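Local coordinates for protein glutathione S-transferase (Natrialba magadii ATCC 43099, PDB 6GZF) that probably transfers glutathione or reduces glutathionyl-hydroquinones as a Xi-class glutathione transferase of a haloalkaliphilic archaeon, at residues A47-E52 with T140-I145; W66-L71 with A285-M290; R229-D234 with E238-M243; H296-H301 with R308-G313. One frame throughout, in Å; residues are numbered along the deposited sequence.

Contact 1. Residues A47-E52 with T140-I145; sequences ARFQPE and TEEDTI
R48 and E142 show how a side-on arginine–carboxylate pair can pin a loop to a hairpin. From CB the arginine runs out fully extended, with CG anti to the backbone N (chi1 178°), and this reach carries it across to the turn at 140-145. CG lies over one face of the neighbouring F49 ring, toward its rim, and is 3.6 Å from E142 OE2; CD follows at 3.7 Å from the same oxygen. NE then donates to E142 OE2 over 2.7 Å at an N-H...O angle of 158°, meeting it on the syn side. At the tip, NH1 points at E142 OE1 to complete the salt bridge, although the length modelled for this second bond is doubtfully short. Guanidinium and carboxylate are nearly coplanar, only 14° apart, as two parallel N-H donors facing two oxygens require. The F49 ring comes over one face of the guanidinium, its CZ 3.2 Å from that plane and offset toward the rim. Farther along, E52 OE1 and E141 OE1 approach to 4.2 Å, a like-charge pair near R55, which makes a weak, long ion pair with E52. The hairpin turn carries a G1 beta bulge, with D143 and T144 both facing D139. The salt bridge ties the loop before strand 56-60 to this hairpin of strands 136-139 and 144-147 in the thioredoxin-like glutathione transferase domain.

Contact 2. Residues W66-L71 with A285-M290; sequences WAHRTL and AETVEM
The first helix of the thioredoxin-like domain, 65-77, meets the helical domain here, with H68 and L71 facing T287 and V288 of the loop that leads into helix 290-299. It is a worked example of one imidazole bridging two domains. H68 has CG anti to the backbone N (chi1 -171°), which swings the ring off the helix toward the 3-10 turn 285-287. Its NE2 donates to T287 OG1 over 2.9 Å, with an N-H...O angle of 156° and the oxygen just 5° from the ring plane. The hydroxyl is gripped twice, since it also bonds to the carbonyl of I284, while ND1, the other ring nitrogen, is bonded to R249 NH1; two partners thus fix the rotation of the ring. T287 O is almost as near to NE2 but lies at a poor angle for a bond. V288 adds a methyl, CG2, 4.1 Å from H68 CE1. One turn on, L71 CB comes to 4.5 Å from T287 CB. T287 CG2 stands 4.2 Å from L71 O. The helix starts right after C64, the predicted nucleophile, whose side chain is about 6 Å from that of H68. The arrangement belongs to the buried seam between the thioredoxin-like and all-helical domains of the glutathione transferase fold.

Contact 3. Residues R229-D234 with E238-M243; sequences RYLAGD and EADIAM
D240 and L231 supply the polar part of this contact, an example of one carboxylate organising a loop and a helix together. L231 N donates to D240 OD2 over 3.1 Å in a practically straight bond (177°), reaching the oxygen on its syn side. The same oxygen is hydrogen-bonded to Y274 OH of helix 271-279. A water that accepts from A232 N over 2.8 Å appears to donate to D240 OD1, though the latter distance is doubtfully short. OD1 also receives the backbone N of T237, which with the T-x-x-D sequence is consistent with the N-capping box of glutathione transferase C-terminal domains; the threonine hydroxyl bonds weakly to A239 N.

Closer van der Waals contact falls to Y230, whose CB lies 3.3 Å from D240 OD2, with the phenol ring and carboxylate planes 81° apart. R229 CG, from the neighbouring residue, rests over the centre of one face of the Y230 ring, 3.6 Å above it.

Apolar packing is carried by L231, whose side chain slides past that of D240 in the opposite direction. With CG anti to the carbonyl carbon (chi1 -68°), its CD1 reaches M243 CB at 3.7 Å and A239 CB at 4.3 Å. I183 of helix 177-192 touches both L231 and A239.

Contact 4. Residues H296-H301 with R308-G313; sequences HYYTTH and RIVARG
In Y298 the ring carbon CG stands anti to the carbonyl carbon (chi1 -77°), which lays the phenol against the chain at V310 and A311, while in R308 an extended run from CG to NE carries the guanidinium along T299. Both hold segment 308-313 to the end of helix 290-299, next to Y297, predicted to lower the pKa of the active-site cysteine. A311 N sits 3.7 Å above the centre of the Y298 ring, the V310-A311 peptide covering that face, and A311 CB is 3.5 Å from Y298 CE1. The phenol hydroxyl bonds to the carbonyl of N252. At the other end R308 NH1 donates to T299 O over 2.9 Å; the carbonyl points almost straight at the nitrogen, but the N-H...O angle is a bent 130°. R308 CA lies 3.1 Å from Y298 O in a CA-H...O contact. T299 CG2 and V310 CG2 meet at 3.7 Å. V310 N bonds to Q204 of the second subunit, and R312 N to its Y207, so this irregular segment, packed back on the helix, also takes part in the dimer interface. A positive guanidinium at a carbonyl of the helix's C-terminal end would be expected to offset the partial negative charge gathered there.

How the contacts relate
From the N terminus, contact 1 opens in the loop before strand 56-60 and closes a long loop at 140-145, the turn of the hairpin of strands 136-139 and 144-147. Before it closes, helix 65-77 starts contact 2, so the two cross; contact 2 ends only at 285-290 and joins the thioredoxin-like domain to the helical one. Nested inside its loop is contact 3, a short closure of 229-234 onto helix 238-247. The two touch, with R69 packing on I241 and A242. Contact 4 follows in series, folding the chain after helix 290-299 back onto that helix, on the opposite side of the chain's centre from contact 1, about 37 Å from it between centres.

Contact 1. Residues A47-E52 with T140-I145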
loop_
_atom_site.group_PDB
_atom_site.type_symbol
_atom_site.label_atom_id
_atom_site.label_comp_id
_atom_site.label_asym_id
_atom_site.label_seq_id
_atom_site.Cartn_x
_atom_site.Cartn_y
_atom_site.Cartn_z
ATOM N N ALA A 47 -43.271 21.040 -10.984
ATOM C CA ALA A 47 -42.107 20.219 -11.305
ATOM C C ALA A 47 -42.484 18.877 -11.926
ATOM O O ALA A 47 -43.555 18.329 -11.660
ATOM C CB ALA A 47 -41.259 19.998 -10.061
ATOM N N ARG A 48 -41.582 18.361 -12.755
ATOM C CA ARG A 48 -41.769 17.084 -13.431
ATOM C C ARG A 48 -41.710 15.919 -12.448
ATOM O O ARG A 48 -42.670 15.160 -12.310
ATOM C CB ARG A 48 -40.709 16.917 -14.522
ATOM C CG ARG A 48 -40.758 15.607 -15.282
ATOM C CD ARG A 48 -39.703 15.608 -16.377
ATOM N NE ARG A 48 -39.500 14.289 -16.966
ATOM C CZ ARG A 48 -38.568 14.017 -17.874
ATOM N NH1 ARG A 48 -38.447 12.790 -18.360
ATOM N NH2 ARG A 48 -37.754 14.976 -18.295
ATOM N N PHE A 49 -40.578 15.784 -11.765
ATOM C CA PHE A 49 -40.414 14.740 -10.761
ATOM C C PHE A 49 -40.722 15.274 -9.368
ATOM O O PHE A 49 -39.865 15.866 -8.714
ATOM C CB PHE A 49 -38.997 14.166 -10.798
ATOM C CG PHE A 49 -38.596 13.628 -12.141
ATOM C CD1 PHE A 49 -38.956 12.346 -12.522
ATOM C CD2 PHE A 49 -37.850 14.399 -13.016
ATOM C CE1 PHE A 49 -38.585 11.847 -13.757
ATOM C CE2 PHE A 49 -37.474 13.905 -14.251
ATOM C CZ PHE A 49 -37.843 12.628 -14.621
ATOM N N GLN A 50 -41.957 15.067 -8.924
ATOM C CA GLN A 50 -42.362 15.466 -7.584
ATOM C C GLN A 50 -42.079 14.346 -6.588
ATOM O O GLN A 50 -42.139 13.168 -6.942
ATOM C CB GLN A 50 -43.845 15.845 -7.562
ATOM C CG GLN A 50 -44.090 17.341 -7.628
ATOM C CD GLN A 50 -45.423 17.693 -8.256
ATOM O OE1 GLN A 50 -46.377 18.042 -7.560
ATOM N NE2 GLN A 50 -45.493 17.613 -9.579
ATOM N N PRO A 51 -41.759 14.712 -5.337
ATOM C CA PRO A 51 -41.466 13.714 -4.302
ATOM C C PRO A 51 -42.698 12.922 -3.870
ATOM O O PRO A 51 -43.637 13.492 -3.310
ATOM C CB PRO A 51 -40.928 14.561 -3.143
ATOM C CG PRO A 51 -41.521 15.909 -3.355
ATOM C CD PRO A 51 -41.597 16.089 -4.841
ATOM N N GLU A 52 -42.691 11.620 -4.137
ATOM C CA GLU A 52 -43.762 10.739 -3.682
ATOM C C GLU A 52 -43.233 9.725 -2.671
ATOM O O GLU A 52 -42.028 9.641 -2.433
ATOM C CB GLU A 52 -44.416 10.021 -4.865
ATOM C CG GLU A 52 -45.157 10.945 -5.818
ATOM C CD GLU A 52 -45.907 10.187 -6.896
ATOM O OE1 GLU A 52 -46.045 10.719 -8.017
ATOM O OE2 GLU A 52 -46.362 9.057 -6.619
ATOM N N THR A 140 -39.959 5.076 -11.092
ATOM C CA THR A 140 -40.751 3.926 -11.514
ATOM C C THR A 140 -41.975 4.334 -12.331
ATOM O O THR A 140 -42.613 3.492 -12.965
ATOM C CB THR A 140 -41.213 3.091 -10.306
ATOM O OG1 THR A 140 -41.803 3.952 -9.324
ATOM C CG2 THR A 140 -40.032 2.362 -9.682
ATOM N N GLU A 141 -42.300 5.622 -12.318
ATOM C CA GLU A 141 -43.463 6.111 -13.050
ATOM C C GLU A 141 -43.122 6.403 -14.510
ATOM O O GLU A 141 -43.794 5.918 -15.419
ATOM C CB GLU A 141 -44.034 7.362 -12.381
ATOM C CG GLU A 141 -45.382 7.795 -12.935
ATOM C CD GLU A 141 -46.539 7.385 -12.041
ATOM O OE1 GLU A 141 -46.459 7.620 -10.816
ATOM O OE2 GLU A 141 -47.526 6.824 -12.562
ATOM N N GLU A 142 -42.074 7.192 -14.730
ATOM C CA GLU A 142 -41.623 7.497 -16.084
ATOM C C GLU A 142 -40.696 6.408 -16.611
ATOM O O GLU A 142 -40.345 6.400 -17.792
ATOM C CB GLU A 142 -40.916 8.853 -16.134
ATOM C CG GLU A 142 -41.789 9.994 -16.626
ATOM C CD GLU A 142 -40.978 11.192 -17.081
ATOM O OE1 GLU A 142 -39.945 10.989 -17.756
ATOM O OE2 GLU A 142 -41.372 12.335 -16.764
ATOM N N ASP A 143 -40.306 5.496 -15.722
ATOM C CA ASP A 143 -39.445 4.365 -16.066
ATOM C C ASP A 143 -38.142 4.828 -16.712
ATOM O O ASP A 143 -37.837 4.463 -17.847
ATOM C CB ASP A 143 -40.183 3.393 -16.993
ATOM C CG ASP A 143 -39.492 2.047 -17.093
ATOM O OD1 ASP A 143 -38.933 1.587 -16.075
ATOM O OD2 ASP A 143 -39.513 1.447 -18.189
ATOM N N THR A 144 -37.378 5.634 -15.979
ATOM C CA THR A 144 -36.124 6.179 -16.491
ATOM C C THR A 144 -35.223 6.676 -15.362
ATOM O O THR A 144 -35.632 6.720 -14.202
ATOM C CB THR A 144 -36.376 7.339 -17.474
ATOM O OG1 THR A 144 -35.135 7.753 -18.060
ATOM C CG2 THR A 144 -37.017 8.517 -16.756
ATOM N N ILE A 145 -33.996 7.048 -15.711
ATOM C CA ILE A 145 -33.045 7.569 -14.735
ATOM C C ILE A 145 -33.301 9.042 -14.440
ATOM O O ILE A 145 -33.224 9.883 -15.337
ATOM C CB ILE A 145 -31.588 7.411 -15.213
ATOM C CG1 ILE A 145 -31.273 5.947 -15.520
ATOM C CG2 ILE A 145 -30.625 7.956 -14.171
ATOM C CD1 ILE A 145 -29.890 5.730 -16.099
#

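Contact 2. Residues W66-L71 with A285-M290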
loop_
_atom_site.group_PDB
_atom_site.type_symbol
_atom_site.label_atom_id
_atom_site.label_comp_id
_atom_site.label_asym_id
_atom_site.label_seq_id
_atom_site.Cartn_x
_atom_site.Cartn_y
_atom_site.Cartn_z
ATOM N N TRP A 66 -19.230 7.210 -3.528
ATOM C CA TRP A 66 -20.161 8.156 -4.122
ATOM C C TRP A 66 -21.589 7.681 -3.888
ATOM O O TRP A 66 -22.459 8.461 -3.499
ATOM C CB TRP A 66 -19.867 8.325 -5.612
ATOM C CG TRP A 66 -18.419 8.603 -5.864
ATOM C CD1 TRP A 66 -17.454 7.695 -6.190
ATOM C CD2 TRP A 66 -17.760 9.871 -5.770
ATOM N NE1 TRP A 66 -16.239 8.322 -6.320
ATOM C CE2 TRP A 66 -16.400 9.659 -6.066
ATOM C CE3 TRP A 66 -18.191 11.167 -5.472
ATOM C CZ2 TRP A 66 -15.467 10.693 -6.070
ATOM C CZ3 TRP A 66 -17.264 12.193 -5.479
ATOM C CH2 TRP A 66 -15.918 11.951 -5.779
ATOM N N ALA A 67 -21.820 6.392 -4.110
ATOM C CA ALA A 67 -23.115 5.789 -3.822
ATOM C C ALA A 67 -23.376 5.792 -2.318
ATOM O O ALA A 67 -24.509 5.981 -1.876
ATOM C CB ALA A 67 -23.181 4.375 -4.373
ATOM N N HIS A 68 -22.313 5.593 -1.543
ATOM C CA HIS A 68 -22.402 5.556 -0.086
ATOM C C HIS A 68 -22.924 6.876 0.477
ATOM O O HIS A 68 -23.560 6.902 1.531
ATOM C CB HIS A 68 -21.034 5.229 0.521
ATOM C CG HIS A 68 -21.070 4.961 1.994
ATOM N ND1 HIS A 68 -19.949 5.039 2.791
ATOM C CD2 HIS A 68 -22.090 4.610 2.813
ATOM C CE1 HIS A 68 -20.276 4.753 4.038
ATOM N NE2 HIS A 68 -21.569 4.489 4.079
ATOM N N ARG A 69 -22.652 7.967 -0.234
ATOM C CA ARG A 69 -23.143 9.284 0.156
ATOM C C ARG A 69 -24.667 9.310 0.206
ATOM O O ARG A 69 -25.257 9.871 1.128
ATOM C CB ARG A 69 -22.627 10.356 -0.808
ATOM C CG ARG A 69 -21.466 11.170 -0.260
ATOM C CD ARG A 69 -20.394 11.410 -1.312
ATOM N NE ARG A 69 -20.781 12.417 -2.296
ATOM C CZ ARG A 69 -19.935 13.285 -2.842
ATOM N NH1 ARG A 69 -18.655 13.271 -2.494
ATOM N NH2 ARG A 69 -20.367 14.167 -3.733
ATOM N N THR A 70 -25.296 8.692 -0.788
ATOM C CA THR A 70 -26.751 8.626 -0.854
ATOM C C THR A 70 -27.316 7.746 0.257
ATOM O O THR A 70 -28.386 8.023 0.797
ATOM C CB THR A 70 -27.230 8.089 -2.214
ATOM O OG1 THR A 70 -26.825 6.721 -2.360
ATOM C CG2 THR A 70 -26.640 8.911 -3.348
ATOM N N LEU A 71 -26.588 6.686 0.597
ATOM C CA LEU A 71 -27.026 5.748 1.625
ATOM C C LEU A 71 -26.996 6.372 3.017
ATOM O O LEU A 71 -27.920 6.182 3.808
ATOM C CB LEU A 71 -26.160 4.487 1.601
ATOM C CG LEU A 71 -26.319 3.578 0.381
ATOM C CD1 LEU A 71 -25.501 2.308 0.551
ATOM C CD2 LEU A 71 -27.786 3.248 0.148
ATOM N N ALA A 285 -23.531 3.373 10.881
ATOM C CA ALA A 285 -22.720 2.160 10.976
ATOM C C ALA A 285 -23.233 1.027 10.086
ATOM O O ALA A 285 -22.445 0.264 9.528
ATOM C CB ALA A 285 -22.650 1.693 12.423
ATOM N N GLU A 286 -24.552 0.928 9.950
ATOM C CA GLU A 286 -25.158 -0.141 9.161
ATOM C C GLU A 286 -25.065 0.123 7.660
ATOM O O GLU A 286 -25.417 -0.733 6.849
ATOM C CB GLU A 286 -26.622 -0.342 9.564
ATOM C CG GLU A 286 -26.817 -0.996 10.924
ATOM C CD GLU A 286 -26.502 -0.064 12.079
ATOM O OE1 GLU A 286 -26.744 1.154 11.944
ATOM O OE2 GLU A 286 -26.014 -0.550 13.121
ATOM N N THR A 287 -24.590 1.309 7.294
ATOM C CA THR A 287 -24.420 1.659 5.888
ATOM C C THR A 287 -22.985 1.408 5.443
ATOM O O THR A 287 -22.627 1.651 4.291
ATOM C CB THR A 287 -24.780 3.129 5.620
ATOM O OG1 THR A 287 -23.685 3.970 6.003
ATOM C CG2 THR A 287 -26.023 3.523 6.399
ATOM N N VAL A 288 -22.165 0.919 6.369
ATOM C CA VAL A 288 -20.767 0.628 6.077
ATOM C C VAL A 288 -20.537 -0.874 5.944
ATOM O O VAL A 288 -20.574 -1.608 6.932
ATOM C CB VAL A 288 -19.835 1.187 7.167
ATOM C CG1 VAL A 288 -18.391 1.142 6.698
ATOM C CG2 VAL A 288 -20.231 2.610 7.523
ATOM N N GLU A 289 -20.308 -1.324 4.715
ATOM C CA GLU A 289 -20.014 -2.728 4.453
ATOM C C GLU A 289 -18.571 -2.889 3.990
ATOM O O GLU A 289 -18.291 -2.887 2.791
ATOM C CB GLU A 289 -20.974 -3.293 3.407
ATOM C CG GLU A 289 -22.399 -3.468 3.903
ATOM C CD GLU A 289 -22.539 -4.623 4.874
ATOM O OE1 GLU A 289 -21.709 -5.555 4.811
ATOM O OE2 GLU A 289 -23.477 -4.601 5.696
ATOM N N MET A 290 -17.663 -3.030 4.951
ATOM C CA MET A 290 -16.234 -3.107 4.665
ATOM C C MET A 290 -15.888 -4.313 3.799
ATOM O O MET A 290 -14.976 -4.253 2.974
ATOM C CB MET A 290 -15.434 -3.154 5.967
ATOM C CG MET A 290 -13.954 -2.861 5.791
ATOM S SD MET A 290 -13.667 -1.180 5.206
ATOM C CE MET A 290 -14.075 -0.237 6.673
#

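Contact 3. Residues R229-D234 with E238-M243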
loop_
_atom_site.group_PDB
_atom_site.type_symbol
_atom_site.label_atom_id
_atom_site.label_comp_id
_atom_site.label_asym_id
_atom_site.label_seq_id
_atom_site.Cartn_x
_atom_site.Cartn_y
_atom_site.Cartn_z
ATOM N N ARG A 229 -16.517 20.799 16.102
ATOM C CA ARG A 229 -16.860 19.381 16.030
ATOM C C ARG A 229 -16.999 18.875 14.598
ATOM O O ARG A 229 -16.490 17.807 14.260
ATOM C CB ARG A 229 -18.153 19.105 16.799
ATOM C CG ARG A 229 -18.575 17.647 16.754
ATOM C CD ARG A 229 -19.720 17.352 17.705
ATOM N NE ARG A 229 -20.026 15.924 17.738
ATOM C CZ ARG A 229 -20.822 15.348 18.632
ATOM N NH1 ARG A 229 -21.399 16.077 19.577
ATOM N NH2 ARG A 229 -21.040 14.041 18.583
ATOM N N TYR A 230 -17.688 19.640 13.760
ATOM C CA TYR A 230 -17.911 19.230 12.380
ATOM C C TYR A 230 -17.265 20.205 11.400
ATOM O O TYR A 230 -16.727 21.237 11.804
ATOM C CB TYR A 230 -19.409 19.097 12.104
ATOM C CG TYR A 230 -20.107 18.134 13.042
ATOM C CD1 TYR A 230 -19.790 16.782 13.041
ATOM C CD2 TYR A 230 -21.078 18.579 13.930
ATOM C CE1 TYR A 230 -20.421 15.899 13.899
ATOM C CE2 TYR A 230 -21.716 17.704 14.790
ATOM C CZ TYR A 230 -21.384 16.365 14.770
ATOM O OH TYR A 230 -22.017 15.490 15.624
ATOM N N LEU A 231 -17.313 19.867 10.114
ATOM C CA LEU A 231 -16.646 20.656 9.082
ATOM C C LEU A 231 -17.211 22.068 8.980
ATOM O O LEU A 231 -16.460 23.042 8.924
ATOM C CB LEU A 231 -16.747 19.950 7.728
ATOM C CG LEU A 231 -15.952 18.649 7.610
ATOM C CD1 LEU A 231 -16.135 18.029 6.235
ATOM C CD2 LEU A 231 -14.481 18.898 7.897
ATOM N N ALA A 232 -18.535 22.179 8.957
ATOM C CA ALA A 232 -19.184 23.484 8.960
ATOM C C ALA A 232 -19.298 24.007 10.388
ATOM O O ALA A 232 -19.869 25.069 10.630
ATOM C CB ALA A 232 -20.554 23.409 8.305
ATOM N N GLY A 233 -18.755 23.243 11.331
ATOM C CA GLY A 233 -18.666 23.680 12.710
ATOM C C GLY A 233 -19.656 23.031 13.657
ATOM O O GLY A 233 -19.476 21.889 14.083
ATOM N N ASP A 234 -20.710 23.770 13.979
ATOM C CA ASP A 234 -21.640 23.392 15.036
ATOM C C ASP A 234 -22.526 22.196 14.691
ATOM O O ASP A 234 -22.931 21.444 15.577
ATOM C CB ASP A 234 -22.522 24.592 15.391
ATOM C CG ASP A 234 -23.215 24.432 16.729
ATOM O OD1 ASP A 234 -22.608 23.840 17.648
ATOM O OD2 ASP A 234 -24.365 24.899 16.865
ATOM N N GLU A 238 -24.092 17.924 4.963
ATOM C CA GLU A 238 -23.705 17.142 3.793
ATOM C C GLU A 238 -22.195 17.153 3.596
ATOM O O GLU A 238 -21.624 16.211 3.046
ATOM C CB GLU A 238 -24.384 17.676 2.533
ATOM C CG GLU A 238 -25.900 17.622 2.546
ATOM C CD GLU A 238 -26.498 18.056 1.220
ATOM O OE1 GLU A 238 -25.723 18.287 0.268
ATOM O OE2 GLU A 238 -27.738 18.166 1.127
ATOM N N ALA A 239 -21.558 18.233 4.039
ATOM C CA ALA A 239 -20.113 18.389 3.921
ATOM C C ALA A 239 -19.384 17.266 4.648
ATOM O O ALA A 239 -18.336 16.801 4.200
ATOM C CB ALA A 239 -19.681 19.741 4.466
ATOM N N ASP A 240 -19.950 16.831 5.769
ATOM C CA ASP A 240 -19.362 15.754 6.554
ATOM C C ASP A 240 -19.559 14.402 5.876
ATOM O O ASP A 240 -18.705 13.523 5.975
ATOM C CB ASP A 240 -19.963 15.727 7.961
ATOM C CG ASP A 240 -19.849 17.064 8.667
ATOM O OD1 ASP A 240 -20.767 17.898 8.514
ATOM O OD2 ASP A 240 -18.839 17.285 9.367
ATOM N N ILE A 241 -20.687 14.244 5.190
ATOM C CA ILE A 241 -20.996 12.997 4.499
ATOM C C ILE A 241 -20.040 12.769 3.329
ATOM O O ILE A 241 -19.599 11.644 3.086
ATOM C CB ILE A 241 -22.452 12.984 3.987
ATOM C CG1 ILE A 241 -23.423 13.192 5.152
ATOM C CG2 ILE A 241 -22.760 11.677 3.268
ATOM C CD1 ILE A 241 -24.878 13.039 4.772
ATOM N N ALA A 242 -19.719 13.842 2.612
ATOM C CA ALA A 242 -18.775 13.771 1.504
ATOM C C ALA A 242 -17.392 13.355 1.998
ATOM O O ALA A 242 -16.739 12.498 1.403
ATOM C CB ALA A 242 -18.703 15.106 0.782
ATOM N N MET A 243 -16.958 13.966 3.096
ATOM C CA MET A 243 -15.661 13.668 3.692
ATOM C C MET A 243 -15.612 12.253 4.265
ATOM O O MET A 243 -14.612 11.549 4.123
ATOM C CB MET A 243 -15.338 14.686 4.790
ATOM C CG MET A 243 -13.974 14.504 5.437
ATOM S SD MET A 243 -12.613 14.937 4.341
ATOM C CE MET A 243 -12.053 16.464 5.091
HETATM O O HOH W 1 -20.653 20.276 9.061
#

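Contact 4. Residues H296-H301 with R308-G313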
loop_
_atom_site.group_PDB
_atom_site.type_symbol
_atom_site.label_atom_id
_atom_site.label_comp_id
_atom_site.label_asym_id
_atom_site.label_seq_id
_atom_site.Cartn_x
_atom_site.Cartn_y
_atom_site.Cartn_z
ATOM N N HIS A 296 -14.098 -5.228 -3.506
ATOM C CA HIS A 296 -14.166 -4.484 -4.757
ATOM C C HIS A 296 -12.803 -3.940 -5.164
ATOM O O HIS A 296 -12.280 -4.281 -6.218
ATOM C CB HIS A 296 -15.170 -3.336 -4.644
ATOM C CG HIS A 296 -15.201 -2.438 -5.842
ATOM N ND1 HIS A 296 -15.884 -2.754 -6.997
ATOM C CD2 HIS A 296 -14.633 -1.226 -6.061
ATOM C CE1 HIS A 296 -15.734 -1.780 -7.875
ATOM N NE2 HIS A 296 -14.979 -0.840 -7.334
ATOM N N TYR A 297 -12.219 -3.101 -4.320
ATOM C CA TYR A 297 -11.005 -2.387 -4.697
ATOM C C TYR A 297 -9.797 -3.297 -4.914
ATOM O O TYR A 297 -8.918 -2.976 -5.711
ATOM C CB TYR A 297 -10.679 -1.332 -3.644
ATOM C CG TYR A 297 -11.590 -0.131 -3.714
ATOM C CD1 TYR A 297 -12.855 -0.163 -3.143
ATOM C CD2 TYR A 297 -11.193 1.030 -4.363
ATOM C CE1 TYR A 297 -13.695 0.928 -3.212
ATOM C CE2 TYR A 297 -12.026 2.127 -4.435
ATOM C CZ TYR A 297 -13.276 2.071 -3.858
ATOM O OH TYR A 297 -14.112 3.161 -3.928
ATOM N N TYR A 298 -9.756 -4.431 -4.225
ATOM C CA TYR A 298 -8.589 -5.305 -4.310
ATOM C C TYR A 298 -8.695 -6.389 -5.387
ATOM O O TYR A 298 -7.682 -6.965 -5.777
ATOM C CB TYR A 298 -8.315 -5.958 -2.951
ATOM C CG TYR A 298 -7.652 -5.032 -1.952
ATOM C CD1 TYR A 298 -6.302 -4.718 -2.058
ATOM C CD2 TYR A 298 -8.371 -4.477 -0.901
ATOM C CE1 TYR A 298 -5.690 -3.872 -1.151
ATOM C CE2 TYR A 298 -7.767 -3.632 0.012
ATOM C CZ TYR A 298 -6.426 -3.333 -0.118
ATOM O OH TYR A 298 -5.820 -2.492 0.787
ATOM N N THR A 299 -9.903 -6.664 -5.873
ATOM C CA THR A 299 -10.083 -7.734 -6.859
ATOM C C THR A 299 -10.706 -7.279 -8.183
ATOM O O THR A 299 -10.816 -8.070 -9.117
ATOM C CB THR A 299 -10.958 -8.877 -6.296
ATOM O OG1 THR A 299 -12.330 -8.464 -6.263
ATOM C CG2 THR A 299 -10.507 -9.271 -4.898
ATOM N N THR A 300 -11.105 -6.013 -8.267
ATOM C CA THR A 300 -11.770 -5.503 -9.467
ATOM C C THR A 300 -10.787 -4.679 -10.308
ATOM O O THR A 300 -11.026 -4.412 -11.486
ATOM C CB THR A 300 -13.045 -4.682 -9.076
ATOM O OG1 THR A 300 -14.156 -5.576 -8.923
ATOM C CG2 THR A 300 -13.417 -3.616 -10.099
ATOM N N HIS A 301 -9.650 -4.329 -9.713
ATOM C CA HIS A 301 -8.625 -3.550 -10.408
ATOM C C HIS A 301 -7.399 -4.395 -10.769
ATOM O O HIS A 301 -6.467 -4.505 -9.973
ATOM C CB HIS A 301 -8.192 -2.360 -9.547
ATOM C CG HIS A 301 -9.308 -1.422 -9.201
ATOM N ND1 HIS A 301 -9.163 -0.403 -8.288
ATOM C CD2 HIS A 301 -10.585 -1.355 -9.647
ATOM C CE1 HIS A 301 -10.306 0.257 -8.185
ATOM N NE2 HIS A 301 -11.182 -0.300 -8.999
ATOM N N ARG A 308 -5.104 -9.869 -7.426
ATOM C CA ARG A 308 -6.403 -9.660 -6.788
ATOM C C ARG A 308 -6.454 -10.122 -5.332
ATOM O O ARG A 308 -7.474 -10.630 -4.865
ATOM C CB ARG A 308 -7.498 -10.361 -7.596
ATOM C CG ARG A 308 -7.575 -9.888 -9.041
ATOM C CD ARG A 308 -8.717 -10.544 -9.799
ATOM N NE ARG A 308 -8.551 -10.410 -11.244
ATOM C CZ ARG A 308 -9.475 -9.922 -12.065
ATOM N NH1 ARG A 308 -10.642 -9.513 -11.590
ATOM N NH2 ARG A 308 -9.229 -9.840 -13.367
ATOM N N ILE A 309 -5.345 -9.941 -4.621
ATOM C CA ILE A 309 -5.263 -10.327 -3.219
ATOM C C ILE A 309 -5.851 -9.246 -2.318
ATOM O O ILE A 309 -5.412 -8.097 -2.349
ATOM C CB ILE A 309 -3.809 -10.604 -2.789
ATOM C CG1 ILE A 309 -3.259 -11.827 -3.526
ATOM C CG2 ILE A 309 -3.729 -10.814 -1.284
ATOM C CD1 ILE A 309 -4.084 -13.078 -3.328
ATOM N N VAL A 310 -6.847 -9.617 -1.522
ATOM C CA VAL A 310 -7.442 -8.686 -0.574
ATOM C C VAL A 310 -6.522 -8.489 0.625
ATOM O O VAL A 310 -6.348 -9.396 1.439
ATOM C CB VAL A 310 -8.819 -9.173 -0.084
ATOM C CG1 VAL A 310 -9.379 -8.217 0.955
ATOM C CG2 VAL A 310 -9.777 -9.315 -1.256
ATOM N N ALA A 311 -5.930 -7.302 0.725
ATOM C CA ALA A 311 -5.042 -6.984 1.836
ATOM C C ALA A 311 -5.807 -6.990 3.154
ATOM O O ALA A 311 -7.003 -6.700 3.190
ATOM C CB ALA A 311 -4.371 -5.638 1.614
ATOM N N ARG A 312 -5.109 -7.320 4.234
ATOM C CA ARG A 312 -5.736 -7.444 5.544
ATOM C C ARG A 312 -6.134 -6.089 6.117
ATOM O O ARG A 312 -7.283 -5.886 6.514
ATOM C CB ARG A 312 -4.798 -8.167 6.511
ATOM C CG ARG A 312 -5.310 -8.245 7.936
ATOM C CD ARG A 312 -4.428 -9.148 8.777
ATOM N NE ARG A 312 -4.928 -9.288 10.141
ATOM C CZ ARG A 312 -4.461 -10.171 11.018
ATOM N NH1 ARG A 312 -3.484 -10.998 10.672
ATOM N NH2 ARG A 312 -4.974 -10.228 12.240
ATOM N N GLY A 313 -5.183 -5.163 6.161
ATOM C CA GLY A 313 -5.443 -3.835 6.684
ATOM C C GLY A 313 -5.368 -3.781 8.197
ATOM O O GLY A 313 -5.240 -4.815 8.852
#